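HTH-type transcriptional regulator mcbR (Escherichia coli UMEA 3718-1, PDB 4P9F) represses expression of McbA by binding to its promoter region, which prevents colanic acid overproduction and mucoidy and is important for biofilm formation. Local coordinates at residues L8-E11 and N12-H16; L38-S41 and I42-R46; N80-R83 and Y84-L88; P143-C146 and E147-Q151. One frame throughout, in Å; residues are numbered along the deposited sequence.

Interaction 1: residues L8-E11 and N12-H16; sequences LQVE and NDLKH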
loop_
_atom_site.group_PDB
_atom_site.type_symbol
_atom_site.label_atom_id
_atom_site.label_comp_id
_atom_site.label_asym_id
_atom_site.label_seq_id
_atom_site.Cartn_x
_atom_site.Cartn_y
_atom_site.Cartn_z
ATOM N N LEU A 8 11.378 -14.371 -7.207
ATOM C CA LEU A 8 11.357 -13.433 -6.077
ATOM C C LEU A 8 12.661 -12.645 -6.016
ATOM O O LEU A 8 12.655 -11.458 -5.710
ATOM C CB LEU A 8 11.148 -14.172 -4.747
ATOM C CG LEU A 8 11.163 -13.315 -3.458
ATOM C CD1 LEU A 8 10.096 -12.203 -3.546
ATOM C CD2 LEU A 8 10.934 -14.203 -2.222
ATOM N N GLN A 9 13.770 -13.310 -6.348
ATOM C CA GLN A 9 15.076 -12.684 -6.268
ATOM C C GLN A 9 15.193 -11.568 -7.297
ATOM O O GLN A 9 15.657 -10.463 -7.000
ATOM C CB GLN A 9 16.173 -13.730 -6.498
ATOM C CG GLN A 9 17.545 -13.216 -6.231
ATOM C CD GLN A 9 17.669 -12.715 -4.808
ATOM O OE1 GLN A 9 17.976 -11.543 -4.572
ATOM N NE2 GLN A 9 17.403 -13.599 -3.848
ATOM N N VAL A 10 14.746 -11.840 -8.510
ATOM C CA VAL A 10 14.728 -10.787 -9.526
ATOM C C VAL A 10 13.771 -9.653 -9.129
ATOM O O VAL A 10 14.077 -8.486 -9.293
ATOM C CB VAL A 10 14.312 -11.339 -10.914
ATOM C CG1 VAL A 10 14.246 -10.202 -11.937
ATOM C CG2 VAL A 10 15.300 -12.447 -11.384
ATOM N N GLU A 11 12.597 -10.015 -8.612
ATOM C CA GLU A 11 11.624 -9.014 -8.222
ATOM C C GLU A 11 12.151 -8.070 -7.127
ATOM O O GLU A 11 12.007 -6.849 -7.226
ATOM C CB GLU A 11 10.351 -9.670 -7.709
ATOM C CG GLU A 11 9.290 -8.623 -7.402
ATOM C CD GLU A 11 8.084 -9.196 -6.702
ATOM O OE1 GLU A 11 8.138 -10.379 -6.281
ATOM O OE2 GLU A 11 7.079 -8.459 -6.598
ATOM N N ASN A 12 12.748 -8.647 -6.086
ATOM C CA ASN A 12 13.320 -7.842 -5.003
ATOM C C ASN A 12 14.462 -6.972 -5.482
ATOM O O ASN A 12 14.590 -5.821 -5.054
ATOM C CB ASN A 12 13.780 -8.738 -3.856
ATOM C CG ASN A 12 12.615 -9.295 -3.073
ATOM O OD1 ASN A 12 11.519 -8.714 -3.065
ATOM N ND2 ASN A 12 12.839 -10.403 -2.389
ATOM N N ASP A 13 15.289 -7.500 -6.382
ATOM C CA ASP A 13 16.380 -6.683 -6.920
ATOM C C ASP A 13 15.853 -5.509 -7.765
ATOM O O ASP A 13 16.359 -4.388 -7.675
ATOM C CB ASP A 13 17.348 -7.552 -7.715
ATOM C CG ASP A 13 18.179 -8.469 -6.797
ATOM O OD1 ASP A 13 18.264 -8.170 -5.581
ATOM O OD2 ASP A 13 18.740 -9.481 -7.281
ATOM N N LEU A 14 14.833 -5.758 -8.574
ATOM C CA LEU A 14 14.208 -4.674 -9.323
ATOM C C LEU A 14 13.521 -3.665 -8.381
ATOM O O LEU A 14 13.562 -2.465 -8.626
ATOM C CB LEU A 14 13.184 -5.214 -10.318
ATOM C CG LEU A 14 13.753 -5.942 -11.539
ATOM C CD1 LEU A 14 12.651 -6.671 -12.284
ATOM C CD2 LEU A 14 14.495 -4.956 -12.446
ATOM N N LYS A 15 12.862 -4.146 -7.330
ATOM C CA LYS A 15 12.275 -3.225 -6.337
ATOM C C LYS A 15 13.360 -2.344 -5.727
ATOM O O LYS A 15 13.186 -1.131 -5.566
ATOM C CB LYS A 15 11.552 -3.997 -5.244
ATOM C CG LYS A 15 10.204 -4.602 -5.670
ATOM C CD LYS A 15 9.545 -5.347 -4.478
ATOM C CE LYS A 15 8.140 -5.881 -4.830
ATOM N NZ LYS A 15 7.469 -6.615 -3.679
ATOM N N HIS A 16 14.494 -2.965 -5.413
ATOM C CA HIS A 16 15.618 -2.252 -4.821
ATOM C C HIS A 16 16.158 -1.195 -5.786
ATOM O O HIS A 16 16.318 -0.038 -5.412
ATOM C CB HIS A 16 16.721 -3.242 -4.408
ATOM C CG HIS A 16 17.865 -2.597 -3.686
ATOM N ND1 HIS A 16 19.010 -2.185 -4.328
ATOM C CD2 HIS A 16 18.003 -2.208 -2.394
ATOM C CE1 HIS A 16 19.831 -1.620 -3.456
ATOM N NE2 HIS A 16 19.240 -1.619 -2.276
#
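E11 and K15 extend alongside each other from successive turns of helix 6-19, joined at their ends by a salt bridge. K15 can be followed outward from its backbone. CB and CG pass beside the E11 carbonyl, K15 CG lying 3.3 Å from E11 O, and CD stays near that oxygen. The chain is extended from there, which brings CE against the E11 carboxylate and sets K15 NZ 3.5 Å from E11 OE2. E11 meets it with CG anti to the backbone N (chi1 -176°) and an extended chain. Its other oxygen, OE1, is taken by R51 of helix 42-54 in a second salt bridge. An alanine here removes the carboxylate, which would probably leave the charges of R51 and K15 without this mate. Around the helix, V10 CG1 packs on L14 CD1 at 3.9 Å, and both side chains lean on helices 31-38 and 42-54 of the winged helix-turn-helix domain. The main chain beneath is plain alpha-helix, K15 N bonding to E11 O at 2.8 Å. One buried carboxylate thus serves two cations, an arrangement likely to keep E11 ionised.

Interaction 2: residues L38-S41 and I42-R46; sequences LGMS and ITPVR
M40 and S41 meet P44 and V45 in a local apolar contact at the turn of the helix-turn-helix, where the chain leaves helix 31-38 and enters helix 42-54. This is the DNA-binding motif of the GntR-type domain, with helix 42-54 in the place of the recognition helix. At G39, whose phi is positive (62°), the first helix signs off with the paired bonds of a Schellman motif. M40 and S41 then run extended before the chain coils again, and R46 N bonds to I42 O at 2.7 Å within the new helix.

No hydrogen bond joins the two halves of the turn; side chains and one carbonyl do the work. V45 is the buried residue here. Its CG1 is anti to the backbone N (chi1 178°), which turns the CG2 branch to the turn. There V45 CG2 lies 3.6 Å from S41 O, and it meets M40 CB at 4.2 Å and, more loosely, L38 CD1 at 4.4 Å. V45 also touches L34 of helix 31-38, while L38 and M40 reach V10 of helix 6-19, so the small apolar cluster ties all three helices of the domain together. M40 is a selenomethionine, and its chain is extended all the way to CE; M40 SE lies beside the proline ring, 4.2 Å from P44 CG. P44 also touches L6 and T7. As a proline it has no N-H to offer in this first turn of the helix, and its ring lies against the S41 carbonyl instead, P44 CD coming to 3.2 Å from S41 O.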
loop_
_atom_site.group_PDB
_atom_site.type_symbol
_atom_site.label_atom_id
_atom_site.label_comp_id
_atom_site.label_asym_id
_atom_site.label_seq_id
_atom_site.Cartn_x
_atom_site.Cartn_y
_atom_site.Cartn_z
ATOM N N LEU A 38 21.381 -11.517 -16.246
ATOM C CA LEU A 38 21.282 -12.289 -15.005
ATOM C C LEU A 38 21.630 -13.758 -15.200
ATOM O O LEU A 38 21.629 -14.539 -14.237
ATOM C CB LEU A 38 19.868 -12.177 -14.418
ATOM C CG LEU A 38 19.431 -10.747 -14.074
ATOM C CD1 LEU A 38 18.051 -10.713 -13.468
ATOM C CD2 LEU A 38 20.455 -10.084 -13.158
ATOM N N GLY A 39 21.917 -14.139 -16.443
ATOM C CA GLY A 39 22.234 -15.526 -16.763
ATOM C C GLY A 39 21.077 -16.464 -16.460
ATOM O O GLY A 39 21.294 -17.606 -16.051
HETATM N N MSE A 40 19.852 -15.979 -16.669
HETATM C CA MSE A 40 18.641 -16.739 -16.349
HETATM C C MSE A 40 17.762 -17.001 -17.547
HETATM O O MSE A 40 17.867 -16.328 -18.564
HETATM C CB MSE A 40 17.777 -16.004 -15.323
HETATM C CG MSE A 40 18.346 -15.975 -13.940
HETATM SE SE MSE A 40 17.102 -15.060 -12.743
HETATM C CE MSE A 40 18.282 -15.041 -11.195
ATOM N N SER A 41 16.846 -17.952 -17.382
ATOM C CA SER A 41 15.720 -18.117 -18.292
ATOM C C SER A 41 14.836 -16.880 -18.283
ATOM O O SER A 41 14.781 -16.143 -17.298
ATOM C CB SER A 41 14.888 -19.346 -17.922
ATOM O OG SER A 41 15.723 -20.482 -17.912
ATOM N N ILE A 42 14.178 -16.640 -19.407
ATOM C CA ILE A 42 13.179 -15.578 -19.529
ATOM C C ILE A 42 12.062 -15.667 -18.489
ATOM O O ILE A 42 11.555 -14.647 -17.997
ATOM C CB ILE A 42 12.507 -15.641 -20.935
ATOM C CG1 ILE A 42 13.500 -15.279 -22.020
ATOM C CG2 ILE A 42 11.368 -14.661 -21.038
ATOM C CD1 ILE A 42 14.064 -13.922 -21.848
ATOM N N THR A 43 11.666 -16.898 -18.176
ATOM C CA THR A 43 10.481 -17.124 -17.342
ATOM C C THR A 43 10.475 -16.420 -15.971
ATOM O O THR A 43 9.549 -15.666 -15.696
ATOM C CB THR A 43 10.247 -18.628 -17.132
ATOM O OG1 THR A 43 10.081 -19.248 -18.413
ATOM C CG2 THR A 43 9.012 -18.852 -16.281
ATOM N N PRO A 44 11.513 -16.621 -15.129
ATOM C CA PRO A 44 11.400 -15.895 -13.847
ATOM C C PRO A 44 11.578 -14.377 -13.988
ATOM O O PRO A 44 11.017 -13.625 -13.201
ATOM C CB PRO A 44 12.539 -16.479 -12.996
ATOM C CG PRO A 44 13.568 -16.969 -14.006
ATOM C CD PRO A 44 12.731 -17.461 -15.201
ATOM N N VAL A 45 12.316 -13.946 -15.003
ATOM C CA VAL A 45 12.537 -12.512 -15.240
ATOM C C VAL A 45 11.242 -11.849 -15.688
ATOM O O VAL A 45 10.824 -10.838 -15.116
ATOM C CB VAL A 45 13.650 -12.297 -16.281
ATOM C CG1 VAL A 45 13.833 -10.799 -16.563
ATOM C CG2 VAL A 45 14.951 -12.916 -15.736
ATOM N N ARG A 46 10.579 -12.446 -16.687
ATOM C CA ARG A 46 9.281 -11.928 -17.125
ATOM C C ARG A 46 8.247 -11.908 -15.987
ATOM O O ARG A 46 7.504 -10.931 -15.838
ATOM C CB ARG A 46 8.734 -12.753 -18.295
ATOM C CG ARG A 46 7.424 -12.174 -18.868
ATOM C CD ARG A 46 6.758 -13.105 -19.892
ATOM N NE ARG A 46 6.342 -14.355 -19.264
ATOM C CZ ARG A 46 6.919 -15.534 -19.482
ATOM N NH1 ARG A 46 7.918 -15.642 -20.351
ATOM N NH2 ARG A 46 6.483 -16.613 -18.845
#

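Interaction 3: residues N80-R83 and Y84-L88; sequences NRIR and YELEL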
loop_
_atom_site.group_PDB
_atom_site.type_symbol
_atom_site.label_atom_id
_atom_site.label_comp_id
_atom_site.label_asym_id
_atom_site.label_seq_id
_atom_site.Cartn_x
_atom_site.Cartn_y
_atom_site.Cartn_z
ATOM N N ASN A 80 4.060 11.075 -1.320
ATOM C CA ASN A 80 4.591 11.659 -0.087
ATOM C C ASN A 80 3.527 11.858 0.989
ATOM O O ASN A 80 3.768 11.577 2.159
ATOM C CB ASN A 80 5.275 12.996 -0.378
ATOM C CG ASN A 80 6.623 12.812 -1.025
ATOM O OD1 ASN A 80 7.286 11.801 -0.807
ATOM N ND2 ASN A 80 7.032 13.779 -1.838
ATOM N N ARG A 81 2.350 12.311 0.580
ATOM C CA ARG A 81 1.249 12.521 1.512
ATOM C C ARG A 81 0.816 11.198 2.136
ATOM O O ARG A 81 0.579 11.124 3.343
ATOM C CB ARG A 81 0.069 13.198 0.816
ATOM C CG ARG A 81 0.387 14.607 0.364
ATOM C CD ARG A 81 -0.728 15.201 -0.468
ATOM N NE ARG A 81 -1.892 15.505 0.342
ATOM C CZ ARG A 81 -2.909 16.241 -0.081
ATOM N NH1 ARG A 81 -2.899 16.736 -1.310
ATOM N NH2 ARG A 81 -3.935 16.478 0.725
ATOM N N ILE A 82 0.746 10.152 1.322
ATOM C CA ILE A 82 0.374 8.839 1.827
ATOM C C ILE A 82 1.443 8.297 2.774
ATOM O O ILE A 82 1.148 7.882 3.892
ATOM C CB ILE A 82 0.149 7.817 0.687
ATOM C CG1 ILE A 82 -0.955 8.293 -0.270
ATOM C CG2 ILE A 82 -0.229 6.446 1.275
ATOM C CD1 ILE A 82 -1.039 7.493 -1.574
ATOM N N ARG A 83 2.692 8.313 2.344
ATOM C CA ARG A 83 3.726 7.696 3.156
ATOM C C ARG A 83 4.023 8.513 4.407
ATOM O O ARG A 83 4.522 7.983 5.395
ATOM C CB ARG A 83 4.986 7.508 2.339
ATOM C CG ARG A 83 5.731 8.793 2.068
ATOM C CD ARG A 83 6.882 8.487 1.139
ATOM N NE ARG A 83 7.743 9.644 0.897
ATOM C CZ ARG A 83 8.874 9.888 1.544
ATOM N NH1 ARG A 83 9.307 9.054 2.493
ATOM N NH2 ARG A 83 9.582 10.959 1.221
ATOM N N TYR A 84 3.732 9.800 4.355
ATOM C CA TYR A 84 3.870 10.636 5.537
ATOM C C TYR A 84 3.112 10.013 6.704
ATOM O O TYR A 84 3.706 9.726 7.740
ATOM C CB TYR A 84 3.361 12.046 5.259
ATOM C CG TYR A 84 3.450 12.992 6.439
ATOM C CD1 TYR A 84 4.621 13.699 6.716
ATOM C CD2 TYR A 84 2.360 13.182 7.272
ATOM C CE1 TYR A 84 4.686 14.581 7.806
ATOM C CE2 TYR A 84 2.413 14.055 8.351
ATOM C CZ TYR A 84 3.574 14.754 8.613
ATOM O OH TYR A 84 3.604 15.610 9.693
ATOM N N GLU A 85 1.821 9.741 6.513
ATOM C CA GLU A 85 1.022 9.133 7.574
ATOM C C GLU A 85 1.512 7.754 7.961
ATOM O O GLU A 85 1.567 7.432 9.146
ATOM C CB GLU A 85 -0.456 9.057 7.186
ATOM C CG GLU A 85 -1.059 10.402 6.881
ATOM C CD GLU A 85 -1.079 11.328 8.093
ATOM O OE1 GLU A 85 -1.126 10.828 9.240
ATOM O OE2 GLU A 85 -1.064 12.561 7.895
ATOM N N LEU A 86 1.872 6.937 6.973
ATOM C CA LEU A 86 2.245 5.554 7.260
ATOM C C LEU A 86 3.568 5.453 8.002
ATOM O O LEU A 86 3.699 4.655 8.934
ATOM C CB LEU A 86 2.323 4.747 5.967
ATOM C CG LEU A 86 0.994 4.651 5.200
ATOM C CD1 LEU A 86 1.083 3.726 3.965
ATOM C CD2 LEU A 86 -0.164 4.232 6.128
ATOM N N GLU A 87 4.549 6.257 7.596
ATOM C CA GLU A 87 5.873 6.189 8.203
ATOM C C GLU A 87 5.872 6.764 9.635
ATOM O O GLU A 87 6.534 6.232 10.520
ATOM C CB GLU A 87 6.899 6.914 7.312
ATOM C CG GLU A 87 7.129 6.181 5.960
ATOM C CD GLU A 87 8.312 6.732 5.158
ATOM O OE1 GLU A 87 9.392 6.962 5.737
ATOM O OE2 GLU A 87 8.154 6.944 3.954
ATOM N N LEU A 88 5.091 7.818 9.858
ATOM C CA LEU A 88 4.943 8.375 11.192
ATOM C C LEU A 88 4.223 7.377 12.103
ATOM O O LEU A 88 4.526 7.267 13.291
ATOM C CB LEU A 88 4.185 9.700 11.142
ATOM C CG LEU A 88 4.953 10.868 10.502
ATOM C CD1 LEU A 88 4.196 12.182 10.664
ATOM C CD2 LEU A 88 6.337 10.972 11.084
HETATM O O HOH W 1 -0.285 13.437 4.877
#
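Regular alpha-helical bonds carry the chain through N80-L88, with Y84 N on N80 O and E87 N on R83 O, both at 2.8 Å, and a weaker bond from L86 N to I82 O. R83 is the side chain that ties this turn together. Its chi1 of 73° tucks CG over the main chain, a position uncommon in helices, and from CG to NE the chain is extended, which places the guanidinium between N80 and E87. On one edge it grips N80 side-on: R83 NE lies 2.8 Å from N80 OD1, in the plane of that carbonyl, and NH2 reaches N80 OD1 from above the plane. On another edge R83 NH1 meets E87 OE2 at 2.8 Å, on the syn side of a carboxylate turned 39° from the guanidinium. The helix, 73-95, belongs to the all-helical FCD domain, and E87 is also held there by R133, Y137 and W153. A leucine in place of R83 would probably leave N80 OD1 without its two donors and take from E87 one of its two cationic partners. On the dimer side, I82 CG2 packs on L86 CD1 at 4.0 Å, and L86 touches L86 of the second subunit. L88 CD1 sits 3.3 Å above the Y84 ring plane, toward the rim. A water bridges R81 O and E85 OE2.

Interaction 4: residues P143-C146 and E147-Q151; sequences PILC and EMIEQ
A water joins I144 O to the E147 carboxylate at the start of helix 143-156, beside the regular main-chain bonds. The carbonyls of P143, I144, L145 and C146 each accept from the N-H four residues on, beginning with E147 N on P143 O at 2.9 Å. I144 O takes a second donor: besides M148 N it receives a hydrogen from the water, at 2.9 Å from I144 O. The same water gives its other hydrogen to E147 OE1, 2.8 Å away. E147 has its CG anti to the backbone N, and the chain bends at chi2 (-79°), turning the carboxylate forward along the helix, toward Q151. There E147 OE1 is met by Q151 NE2 at 3.1 Å, on its syn lone pair and near the amide plane, so this oxygen has two donors. The Q151 amide also bonds across the dimer, its OE1 accepting from NE2 of Q151 of the second subunit. The first-turn N-H groups of I144 and L145 turn to E78 of the second subunit, the bond from I144 being weak. On the inner face L145 CG packs on I149 CD1 at 4.2 Å, and both lean on helix 73-95. I144 O, E147 OE1, the Q151 amide and the two first-turn N-H groups thus all have partners, and an acidic E78 beside the helix start would be expected to interact favourably with the helix dipole.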
loop_
_atom_site.group_PDB
_atom_site.type_symbol
_atom_site.label_atom_id
_atom_site.label_comp_id
_atom_site.label_asym_id
_atom_site.label_seq_id
_atom_site.Cartn_x
_atom_site.Cartn_y
_atom_site.Cartn_z
ATOM N N PRO A 143 3.909 -5.947 9.696
ATOM C CA PRO A 143 4.511 -6.345 8.412
ATOM C C PRO A 143 3.803 -5.777 7.192
ATOM O O PRO A 143 4.458 -5.452 6.202
ATOM C CB PRO A 143 4.386 -7.877 8.418
ATOM C CG PRO A 143 4.151 -8.243 9.821
ATOM C CD PRO A 143 3.450 -7.114 10.468
ATOM N N ILE A 144 2.478 -5.681 7.253
ATOM C CA ILE A 144 1.704 -5.134 6.139
ATOM C C ILE A 144 1.929 -3.624 6.012
ATOM O O ILE A 144 2.042 -3.082 4.895
ATOM C CB ILE A 144 0.203 -5.438 6.305
ATOM C CG1 ILE A 144 -0.011 -6.959 6.374
ATOM C CG2 ILE A 144 -0.587 -4.874 5.138
ATOM C CD1 ILE A 144 -1.478 -7.369 6.512
ATOM N N LEU A 145 2.017 -2.946 7.154
ATOM C CA LEU A 145 2.334 -1.517 7.152
ATOM C C LEU A 145 3.708 -1.301 6.539
ATOM O O LEU A 145 3.859 -0.491 5.641
ATOM C CB LEU A 145 2.289 -0.929 8.574
ATOM C CG LEU A 145 2.730 0.523 8.795
ATOM C CD1 LEU A 145 1.899 1.491 7.976
ATOM C CD2 LEU A 145 2.639 0.905 10.288
ATOM N N CYS A 146 4.696 -2.067 6.992
ATOM C CA CYS A 146 6.048 -1.945 6.439
ATOM C C CYS A 146 6.137 -2.254 4.943
ATOM O O CYS A 146 6.797 -1.524 4.210
ATOM C CB CYS A 146 7.005 -2.879 7.202
ATOM S SG CYS A 146 7.210 -2.376 8.955
ATOM N N GLU A 147 5.474 -3.322 4.498
ATOM C CA GLU A 147 5.456 -3.671 3.075
ATOM C C GLU A 147 4.839 -2.546 2.262
ATOM O O GLU A 147 5.305 -2.218 1.178
ATOM C CB GLU A 147 4.695 -4.985 2.812
ATOM C CG GLU A 147 5.015 -5.647 1.425
ATOM C CD GLU A 147 4.283 -5.026 0.203
ATOM O OE1 GLU A 147 3.204 -4.407 0.368
ATOM O OE2 GLU A 147 4.786 -5.172 -0.941
HETATM N N MSE A 148 3.775 -1.954 2.783
HETATM C CA MSE A 148 3.127 -0.859 2.062
HETATM C C MSE A 148 4.067 0.348 1.941
HETATM O O MSE A 148 4.118 1.019 0.904
HETATM C CB MSE A 148 1.827 -0.442 2.753
HETATM C CG MSE A 148 1.101 0.656 1.981
HETATM SE SE MSE A 148 -0.785 0.815 2.439
HETATM C CE MSE A 148 -1.300 -0.997 1.960
ATOM N N ILE A 149 4.811 0.616 3.004
ATOM C CA ILE A 149 5.799 1.696 2.980
ATOM C C ILE A 149 6.860 1.387 1.905
ATOM O O ILE A 149 7.191 2.244 1.093
ATOM C CB ILE A 149 6.448 1.904 4.376
ATOM C CG1 ILE A 149 5.410 2.472 5.368
ATOM C CG2 ILE A 149 7.680 2.839 4.284
ATOM C CD1 ILE A 149 5.909 2.533 6.838
ATOM N N GLU A 150 7.343 0.151 1.864
ATOM C CA GLU A 150 8.308 -0.242 0.826
ATOM C C GLU A 150 7.718 -0.093 -0.569
ATOM O O GLU A 150 8.396 0.338 -1.513
ATOM C CB GLU A 150 8.742 -1.688 1.038
ATOM C CG GLU A 150 9.607 -1.889 2.252
ATOM C CD GLU A 150 10.275 -3.239 2.246
ATOM O OE1 GLU A 150 9.658 -4.173 2.781
ATOM O OE2 GLU A 150 11.384 -3.381 1.684
ATOM N N GLN A 151 6.440 -0.435 -0.696
ATOM C CA GLN A 151 5.737 -0.316 -1.974
ATOM C C GLN A 151 5.739 1.151 -2.456
ATOM O O GLN A 151 5.997 1.449 -3.625
ATOM C CB GLN A 151 4.315 -0.830 -1.805
ATOM C CG GLN A 151 3.707 -1.469 -3.006
ATOM C CD GLN A 151 2.248 -1.823 -2.781
ATOM O OE1 GLN A 151 1.393 -1.468 -3.577
ATOM N NE2 GLN A 151 1.965 -2.514 -1.687
HETATM O O HOH W 2 1.206 -3.955 2.314
#

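In the fold
Interactions 1 and 2 belong to the DNA-binding domain and touch, V10 CG2 of interaction 1 lying 3.5 Å from the SE of M40 in interaction 2. Interactions 3 and 4 pack together inside the FCD domain, L86 CD1 coming to 3.7 Å from M148 CG, and both reach the second subunit. The domains meet between interactions 1 and 4, where K15 NZ stands 4.1 Å from E147 OE2, packing distance without a salt bridge. Interaction 2 lies far from interactions 3 and 4: nearest atoms are about 25 Å and about 16 Å apart, respectively. Helix 6-19 therefore lies between DNA-binding turn and FCD domain.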